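Local coordinates for polyketide synthase/nonribosomal peptide synthetase hybrid RzxB (Pseudomonas fluorescens, PDB 5IL6), which probably dehydrates beta-hydroxyacyl intermediates through its double-hotdog dehydratase domain during assembly of the polyketide rhizoxin, at residues 89-102 against 111-123. Sequence-based numbering, arbitrary orientation.
Sequences FSVDAANNGELFLE and YRIGIYAYDQAAQ
Strands 98-102 and 111-118 pair as an antiparallel beta hairpin in the first hotdog half of the dehydratase domain. Phe100 pairs with Tyr116 and Glu102 with Gly114, both as hydrogen-bonded pairs. Phe100 N donates to Tyr116 O at 2.9 Å, and Glu102 N donates to Gly114 O at 2.8 Å. Between them Leu101 faces Ile115 as a non-hydrogen-bonded pair.

The two faces of the hairpin differ. On one, Leu99 and Leu101 interlock with Ile113 and Ile115, and helix 53-67 packs against this apolar layer through Met59, Ala63 and Ile60. Leu99 CG lies 3.6 Å from Ile115 CG2, while Leu101 CG meets Ile113 CG2.

The other face carries Phe100, Glu102 and Tyr116. Tyr116 CG sits between its backbone N and carbonyl carbon (chi1 58°), which lays the ring across the neighbouring strand. Phe100 CB then rests over one ring face, 3.8 Å from the centroid, as a CH-pi contact. The Phe100 and Tyr116 rings are nearly parallel, with planes 10° apart, but are slid so far that they barely overlap. The Tyr116 hydroxyl donates to Glu102 OE2 in a very short bond of 2.5 Å. The carboxylate stands steeply to the ring, with planes 76° apart.

At the Glu98-Tyr118 end of the strands, waters replace direct backbone bonds. One water accepts from Tyr118 N and lies 2.7 Å from Glu98 O. Another joins Asn95 ND2 to Tyr118 O. Asn95 also ties together the loop around it, since its OD1 accepts from Asp92 N and, as an Asx turn, from Gly97 N. These two donors reach OD1 from opposite faces of the amide plane. Its ND2 donates to Ser90 O at 2.8 Å, within the plane of that carbonyl.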
ATOM      1  N   PHE A  89      -7.828 -10.249  -2.318  1.00 24.73           N
ATOM      2  CA  PHE A  89      -8.247 -10.505  -3.687  1.00 22.62           C
ATOM      3  C   PHE A  89      -7.266 -11.463  -4.349  1.00 23.31           C
ATOM      4  O   PHE A  89      -6.055 -11.213  -4.363  1.00 24.99           O
ATOM      5  CB  PHE A  89      -8.340  -9.215  -4.501  1.00 21.06           C
ATOM      6  CG  PHE A  89      -8.622  -9.455  -5.957  1.00 22.22           C
ATOM      7  CD1 PHE A  89      -9.911  -9.708  -6.392  1.00 21.79           C
ATOM      8  CD2 PHE A  89      -7.594  -9.452  -6.887  1.00 25.96           C
ATOM      9  CE1 PHE A  89     -10.174  -9.941  -7.732  1.00 21.73           C
ATOM     10  CE2 PHE A  89      -7.849  -9.684  -8.227  1.00 28.25           C
ATOM     11  CZ  PHE A  89      -9.141  -9.927  -8.650  1.00 25.11           C
ATOM     12  N   SER A  90      -7.795 -12.555  -4.890  1.00 19.74           N
ATOM     13  CA  SER A  90      -7.036 -13.474  -5.721  1.00 20.32           C
ATOM     14  C   SER A  90      -7.795 -13.703  -7.018  1.00 22.70           C
ATOM     15  O   SER A  90      -9.024 -13.600  -7.066  1.00 26.10           O
ATOM     16  CB  SER A  90      -6.787 -14.818  -5.017  1.00 26.21           C
ATOM     17  OG  SER A  90      -5.934 -14.660  -3.896  1.00 30.75           O
ATOM     18  N   VAL A  91      -7.045 -13.998  -8.073  1.00 19.98           N
ATOM     19  CA  VAL A  91      -7.629 -14.283  -9.377  1.00 22.19           C
ATOM     20  C   VAL A  91      -8.129 -15.721  -9.398  1.00 25.17           C
ATOM     21  O   VAL A  91      -7.385 -16.654  -9.074  1.00 25.58           O
ATOM     22  CB  VAL A  91      -6.603 -14.040 -10.494  1.00 21.56           C
ATOM     23  CG1 VAL A  91      -7.172 -14.449 -11.853  1.00 23.15           C
ATOM     24  CG2 VAL A  91      -6.170 -12.576 -10.507  1.00 20.85           C
ATOM     25  N   ASP A  92      -9.392 -15.904  -9.773  1.00 27.54           N
ATOM     26  CA  ASP A  92      -9.939 -17.240  -9.961  1.00 37.49           C
ATOM     27  C   ASP A  92     -10.935 -17.211 -11.111  1.00 42.52           C
ATOM     28  O   ASP A  92     -11.274 -16.152 -11.646  1.00 39.00           O
ATOM     29  CB  ASP A  92     -10.588 -17.772  -8.676  1.00 38.49           C
ATOM     30  CG  ASP A  92     -11.713 -16.888  -8.168  1.00 38.38           C
ATOM     31  OD1 ASP A  92     -12.487 -16.360  -8.994  1.00 35.09           O
ATOM     32  OD2 ASP A  92     -11.835 -16.737  -6.933  1.00 38.35           O
ATOM     33  N   ALA A  93     -11.406 -18.403 -11.487  1.00 46.29           N
ATOM     34  CA  ALA A  93     -12.360 -18.516 -12.584  1.00 50.41           C
ATOM     35  C   ALA A  93     -13.639 -17.739 -12.300  1.00 44.91           C
ATOM     36  O   ALA A  93     -14.299 -17.268 -13.232  1.00 50.80           O
ATOM     37  CB  ALA A  93     -12.680 -19.988 -12.847  1.00 62.00           C
ATOM     38  N   ALA A  94     -14.014 -17.606 -11.029  1.00 38.06           N
ATOM     39  CA  ALA A  94     -15.263 -16.935 -10.683  1.00 38.75           C
ATOM     40  C   ALA A  94     -15.235 -15.458 -11.053  1.00 39.89           C
ATOM     41  O   ALA A  94     -16.163 -14.948 -11.691  1.00 41.53           O
ATOM     42  CB  ALA A  94     -15.523 -17.086  -9.193  1.00 36.64           C
ATOM     43  N   ASN A  95     -14.177 -14.756 -10.662  1.00 38.51           N
ATOM     44  CA  ASN A  95     -14.083 -13.331 -10.930  1.00 32.49           C
ATOM     45  C   ASN A  95     -13.381 -13.026 -12.241  1.00 31.90           C
ATOM     46  O   ASN A  95     -13.389 -11.868 -12.669  1.00 32.85           O
ATOM     47  CB  ASN A  95     -13.363 -12.616  -9.776  1.00 28.50           C
ATOM     48  CG  ASN A  95     -11.967 -13.160  -9.511  1.00 27.42           C
ATOM     49  OD1 ASN A  95     -11.264 -13.595 -10.426  1.00 28.49           O
ATOM     50  ND2 ASN A  95     -11.555 -13.123  -8.249  1.00 27.35           N
ATOM     51  N   ASN A  96     -12.781 -14.027 -12.884  1.00 32.09           N
ATOM     52  CA  ASN A  96     -12.108 -13.830 -14.163  1.00 33.51           C
ATOM     53  C   ASN A  96     -11.004 -12.784 -14.037  1.00 31.72           C
ATOM     54  O   ASN A  96     -10.625 -12.136 -15.017  1.00 31.64           O
ATOM     55  CB  ASN A  96     -13.107 -13.434 -15.253  1.00 42.41           C
ATOM     56  CG  ASN A  96     -12.505 -13.459 -16.640  1.00 63.27           C
ATOM     57  OD1 ASN A  96     -11.747 -14.364 -16.987  1.00 70.24           O
ATOM     58  ND2 ASN A  96     -12.841 -12.458 -17.447  1.00 74.60           N
ATOM     59  N   GLY A  97     -10.479 -12.621 -12.824  1.00 29.46           N
ATOM     60  CA  GLY A  97      -9.448 -11.637 -12.573  1.00 26.69           C
ATOM     61  C   GLY A  97      -9.931 -10.207 -12.551  1.00 25.25           C
ATOM     62  O   GLY A  97      -9.102  -9.293 -12.527  1.00 22.25           O
ATOM     63  N   GLU A  98     -11.242  -9.980 -12.541  1.00 22.29           N
ATOM     64  CA  GLU A  98     -11.801  -8.644 -12.709  1.00 20.22           C
ATOM     65  C   GLU A  98     -11.993  -7.983 -11.350  1.00 20.05           C
ATOM     66  O   GLU A  98     -12.670  -8.532 -10.473  1.00 20.71           O
ATOM     67  CB  GLU A  98     -13.129  -8.715 -13.463  1.00 24.40           C
ATOM     68  CG  GLU A  98     -12.992  -9.194 -14.899  1.00 26.86           C
ATOM     69  CD  GLU A  98     -14.324  -9.258 -15.626  1.00 33.94           C
ATOM     70  OE1 GLU A  98     -15.361  -9.470 -14.965  1.00 37.44           O
ATOM     71  OE2 GLU A  98     -14.334  -9.101 -16.864  1.00 43.50           O
ATOM     72  N   LEU A  99     -11.405  -6.799 -11.189  1.00 19.66           N
ATOM     73  CA  LEU A  99     -11.517  -6.005  -9.974  1.00 18.92           C
ATOM     74  C   LEU A  99     -12.068  -4.635 -10.346  1.00 20.37           C
ATOM     75  O   LEU A  99     -11.462  -3.917 -11.147  1.00 22.69           O
ATOM     76  CB  LEU A  99     -10.157  -5.878  -9.282  1.00 20.98           C
ATOM     77  CG  LEU A  99     -10.120  -5.421  -7.822  1.00 20.50           C
ATOM     78  CD1 LEU A  99     -10.961  -6.318  -6.933  1.00 16.20           C
ATOM     79  CD2 LEU A  99      -8.688  -5.415  -7.334  1.00 24.81           C
ATOM     80  N   PHE A 100     -13.206  -4.278  -9.762  1.00 17.81           N
ATOM     81  CA  PHE A 100     -13.892  -3.030 -10.056  1.00 17.88           C
ATOM     82  C   PHE A 100     -13.600  -1.988  -8.984  1.00 23.41           C
ATOM     83  O   PHE A 100     -13.415  -2.316  -7.812  1.00 23.88           O
ATOM     84  CB  PHE A 100     -15.400  -3.257 -10.143  1.00 18.76           C
ATOM     85  CG  PHE A 100     -15.811  -4.167 -11.261  1.00 23.35           C
ATOM     86  CD1 PHE A 100     -15.798  -5.540 -11.093  1.00 21.99           C
ATOM     87  CD2 PHE A 100     -16.216  -3.650 -12.478  1.00 25.99           C
ATOM     88  CE1 PHE A 100     -16.174  -6.383 -12.119  1.00 25.09           C
ATOM     89  CE2 PHE A 100     -16.596  -4.488 -13.508  1.00 26.51           C
ATOM     90  CZ  PHE A 100     -16.575  -5.855 -13.328  1.00 28.75           C
ATOM     91  N   LEU A 101     -13.561  -0.723  -9.400  1.00 21.67           N
ATOM     92  CA  LEU A 101     -13.435   0.406  -8.483  1.00 21.77           C
ATOM     93  C   LEU A 101     -14.543   1.399  -8.793  1.00 22.56           C
ATOM     94  O   LEU A 101     -14.641   1.889  -9.922  1.00 21.30           O
ATOM     95  CB  LEU A 101     -12.065   1.081  -8.603  1.00 19.19           C
ATOM     96  CG  LEU A 101     -11.763   2.203  -7.596  1.00 19.10           C
ATOM     97  CD1 LEU A 101     -10.265   2.298  -7.357  1.00 22.65           C
ATOM     98  CD2 LEU A 101     -12.296   3.561  -8.051  1.00 18.72           C
ATOM     99  N   GLU A 102     -15.374   1.690  -7.795  1.00 21.88           N
ATOM    100  CA  GLU A 102     -16.455   2.658  -7.926  1.00 24.29           C
ATOM    101  C   GLU A 102     -16.077   3.946  -7.211  1.00 23.27           C
ATOM    102  O   GLU A 102     -15.607   3.912  -6.070  1.00 22.81           O
ATOM    103  CB  GLU A 102     -17.762   2.108  -7.358  1.00 27.36           C
ATOM    104  CG  GLU A 102     -18.555   1.270  -8.342  1.00 34.26           C
ATOM    105  CD  GLU A 102     -19.808   0.668  -7.724  1.00 40.47           C
ATOM    106  OE1 GLU A 102     -20.212   1.114  -6.631  1.00 41.43           O
ATOM    107  OE2 GLU A 102     -20.388  -0.252  -8.336  1.00 40.87           O
ATOM    108  N   TYR A 111     -14.933  12.483  -1.838  1.00 31.07           N
ATOM    109  CA  TYR A 111     -15.017  11.309  -2.695  1.00 28.44           C
ATOM    110  C   TYR A 111     -15.101  10.030  -1.869  1.00 27.58           C
ATOM    111  O   TYR A 111     -14.484   9.918  -0.805  1.00 24.19           O
ATOM    112  CB  TYR A 111     -13.809  11.245  -3.628  1.00 26.85           C
ATOM    113  CG  TYR A 111     -13.520  12.567  -4.304  1.00 29.65           C
ATOM    114  CD1 TYR A 111     -14.330  13.033  -5.335  1.00 31.02           C
ATOM    115  CD2 TYR A 111     -12.452  13.359  -3.900  1.00 32.73           C
ATOM    116  CE1 TYR A 111     -14.076  14.244  -5.951  1.00 36.30           C
ATOM    117  CE2 TYR A 111     -12.188  14.572  -4.509  1.00 38.44           C
ATOM    118  CZ  TYR A 111     -13.005  15.013  -5.533  1.00 42.81           C
ATOM    119  OH  TYR A 111     -12.747  16.222  -6.141  1.00 46.42           O
ATOM    120  N   ARG A 112     -15.869   9.067  -2.375  1.00 28.61           N
ATOM    121  CA  ARG A 112     -16.038   7.759  -1.755  1.00 28.85           C
ATOM    122  C   ARG A 112     -15.643   6.688  -2.761  1.00 23.14           C
ATOM    123  O   ARG A 112     -16.044   6.752  -3.928  1.00 22.95           O
ATOM    124  CB  ARG A 112     -17.486   7.554  -1.296  1.00 42.72           C
ATOM    125  CG  ARG A 112     -17.990   8.654  -0.382  1.00 63.41           C
ATOM    126  CD  ARG A 112     -17.240   8.666   0.942  1.00 81.36           C
ATOM    127  NE  ARG A 112     -17.579   9.838   1.745  1.00100.04           N
ATOM    128  CZ  ARG A 112     -18.516   9.879   2.690  1.00117.42           C
ATOM    129  NH1 ARG A 112     -19.229   8.800   2.989  1.00122.36           N
ATOM    130  NH2 ARG A 112     -18.729  11.010   3.347  1.00126.51           N
ATOM    131  N   ILE A 113     -14.864   5.708  -2.307  1.00 20.81           N
ATOM    132  CA  ILE A 113     -14.353   4.652  -3.173  1.00 20.43           C
ATOM    133  C   ILE A 113     -14.714   3.290  -2.597  1.00 21.58           C
ATOM    134  O   ILE A 113     -14.634   3.071  -1.383  1.00 23.43           O
ATOM    135  CB  ILE A 113     -12.826   4.759  -3.357  1.00 29.52           C
ATOM    136  CG1 ILE A 113     -12.466   6.105  -3.982  1.00 37.75           C
ATOM    137  CG2 ILE A 113     -12.314   3.603  -4.213  1.00 32.32           C
ATOM    138  CD1 ILE A 113     -12.058   7.149  -2.966  1.00 41.29           C
ATOM    139  N   GLY A 114     -15.093   2.380  -3.476  1.00 23.77           N
ATOM    140  CA  GLY A 114     -15.201   0.973  -3.126  1.00 21.03           C
ATOM    141  C   GLY A 114     -14.567   0.122  -4.202  1.00 22.86           C
ATOM    142  O   GLY A 114     -14.731   0.382  -5.392  1.00 21.63           O
ATOM    143  N   ILE A 115     -13.827  -0.895  -3.769  1.00 22.94           N
ATOM    144  CA  ILE A 115     -13.175  -1.847  -4.664  1.00 22.80           C
ATOM    145  C   ILE A 115     -13.766  -3.218  -4.383  1.00 23.89           C
ATOM    146  O   ILE A 115     -13.785  -3.663  -3.230  1.00 22.21           O
ATOM    147  CB  ILE A 115     -11.647  -1.858  -4.473  1.00 20.91           C
ATOM    148  CG1 ILE A 115     -11.067  -0.469  -4.758  1.00 21.66           C
ATOM    149  CG2 ILE A 115     -10.997  -2.912  -5.374  1.00 27.71           C
ATOM    150  CD1 ILE A 115      -9.581  -0.338  -4.462  1.00 20.38           C
ATOM    151  N   TYR A 116     -14.238  -3.893  -5.431  1.00 19.71           N
ATOM    152  CA  TYR A 116     -14.977  -5.132  -5.236  1.00 23.22           C
ATOM    153  C   TYR A 116     -14.814  -6.046  -6.443  1.00 21.79           C
ATOM    154  O   TYR A 116     -14.345  -5.639  -7.508  1.00 23.25           O
ATOM    155  CB  TYR A 116     -16.457  -4.846  -4.980  1.00 33.48           C
ATOM    156  CG  TYR A 116     -17.102  -4.076  -6.100  1.00 34.59           C
ATOM    157  CD1 TYR A 116     -17.632  -4.735  -7.198  1.00 41.47           C
ATOM    158  CD2 TYR A 116     -17.169  -2.691  -6.069  1.00 41.48           C
ATOM    159  CE1 TYR A 116     -18.220  -4.040  -8.232  1.00 51.92           C
ATOM    160  CE2 TYR A 116     -17.754  -1.983  -7.101  1.00 52.11           C
ATOM    161  CZ  TYR A 116     -18.277  -2.666  -8.181  1.00 54.78           C
ATOM    162  OH  TYR A 116     -18.866  -1.991  -9.221  1.00 57.62           O
ATOM    163  N   ALA A 117     -15.232  -7.296  -6.253  1.00 20.77           N
ATOM    164  CA  ALA A 117     -15.176  -8.331  -7.275  1.00 24.35           C
ATOM    165  C   ALA A 117     -16.279  -9.335  -6.981  1.00 27.11           C
ATOM    166  O   ALA A 117     -16.852  -9.348  -5.889  1.00 27.50           O
ATOM    167  CB  ALA A 117     -13.811  -9.028  -7.305  1.00 28.09           C
ATOM    168  N   TYR A 118     -16.590 -10.170  -7.969  1.00 27.37           N
ATOM    169  CA  TYR A 118     -17.681 -11.125  -7.838  1.00 32.84           C
ATOM    170  C   TYR A 118     -17.135 -12.523  -7.561  1.00 35.22           C
ATOM    171  O   TYR A 118     -16.109 -12.921  -8.118  1.00 31.00           O
ATOM    172  CB  TYR A 118     -18.530 -11.133  -9.108  1.00 48.13           C
ATOM    173  CG  TYR A 118     -19.341  -9.870  -9.261  1.00 74.57           C
ATOM    174  CD1 TYR A 118     -20.543  -9.704  -8.587  1.00 89.79           C
ATOM    175  CD2 TYR A 118     -18.890  -8.831 -10.061  1.00 87.30           C
ATOM    176  CE1 TYR A 118     -21.278  -8.542  -8.717  1.00100.92           C
ATOM    177  CE2 TYR A 118     -19.616  -7.668 -10.199  1.00 98.28           C
ATOM    178  CZ  TYR A 118     -20.809  -7.527  -9.526  1.00105.02           C
ATOM    179  OH  TYR A 118     -21.535  -6.368  -9.662  1.00109.87           O
ATOM    180  N   ASP A 119     -17.826 -13.263  -6.694  1.00 46.57           N
ATOM    181  CA  ASP A 119     -17.419 -14.608  -6.317  1.00 57.46           C
ATOM    182  C   ASP A 119     -18.130 -15.636  -7.201  1.00 63.23           C
ATOM    183  O   ASP A 119     -18.913 -15.293  -8.090  1.00 57.55           O
ATOM    184  CB  ASP A 119     -17.670 -14.845  -4.827  1.00 63.91           C
ATOM    185  CG  ASP A 119     -19.137 -15.034  -4.497  1.00 71.21           C
ATOM    186  OD1 ASP A 119     -19.995 -14.675  -5.327  1.00 73.85           O
ATOM    187  OD2 ASP A 119     -19.428 -15.539  -3.392  1.00 74.73           O
ATOM    188  N   GLN A 120     -17.855 -16.921  -6.951  1.00 74.91           N
ATOM    189  CA  GLN A 120     -18.547 -17.988  -7.672  1.00 82.79           C
ATOM    190  C   GLN A 120     -20.063 -17.874  -7.561  1.00 74.20           C
ATOM    191  O   GLN A 120     -20.781 -18.250  -8.494  1.00 68.60           O
ATOM    192  CB  GLN A 120     -18.107 -19.366  -7.157  1.00 96.63           C
ATOM    193  CG  GLN A 120     -16.793 -19.894  -7.729  1.00103.79           C
ATOM    194  CD  GLN A 120     -15.565 -19.399  -6.980  1.00100.48           C
ATOM    195  OE1 GLN A 120     -15.662 -18.550  -6.092  1.00 98.82           O
ATOM    196  NE2 GLN A 120     -14.396 -19.900  -7.368  1.00 96.02           N
ATOM    197  N   ALA A 121     -20.568 -17.365  -6.441  1.00 72.11           N
ATOM    198  CA  ALA A 121     -22.005 -17.275  -6.215  1.00 73.31           C
ATOM    199  C   ALA A 121     -22.676 -16.115  -6.939  1.00 77.00           C
ATOM    200  O   ALA A 121     -23.882 -15.920  -6.757  1.00 74.80           O
ATOM    201  CB  ALA A 121     -22.283 -17.142  -4.720  1.00 71.47           C
ATOM    202  N   ALA A 122     -21.944 -15.333  -7.729  1.00 83.55           N
ATOM    203  CA  ALA A 122     -22.446 -14.109  -8.350  1.00 86.36           C
ATOM    204  C   ALA A 122     -22.660 -13.019  -7.313  1.00 80.50           C
ATOM    205  O   ALA A 122     -23.320 -12.010  -7.600  1.00 75.61           O
ATOM    206  CB  ALA A 122     -23.746 -14.336  -9.136  1.00 91.12           C
ATOM    207  N   GLN A 123     -22.122 -13.201  -6.109  1.00 78.64           N
ATOM    208  CA  GLN A 123     -22.255 -12.239  -5.028  1.00 77.58           C
ATOM    209  C   GLN A 123     -21.113 -11.233  -5.113  1.00 69.55           C
ATOM    210  O   GLN A 123     -19.952 -11.619  -5.284  1.00 64.52           O
ATOM    211  CB  GLN A 123     -22.229 -12.956  -3.678  1.00 82.11           C
ATOM    212  CG  GLN A 123     -23.341 -13.983  -3.492  1.00 84.71           C
ATOM    213  CD  GLN A 123     -24.723 -13.367  -3.431  1.00 81.72           C
ATOM    214  OE1 GLN A 123     -25.351 -13.121  -4.460  1.00 80.56           O
ATOM    215  NE2 GLN A 123     -25.217 -13.143  -2.219  1.00 80.49           N
TER
HETATM  216  O   HOH W   1     -15.114  -9.782 -10.528  1.00 23.81           O
HETATM  217  O   HOH W   2     -14.010 -13.326  -6.514  1.00 40.00           O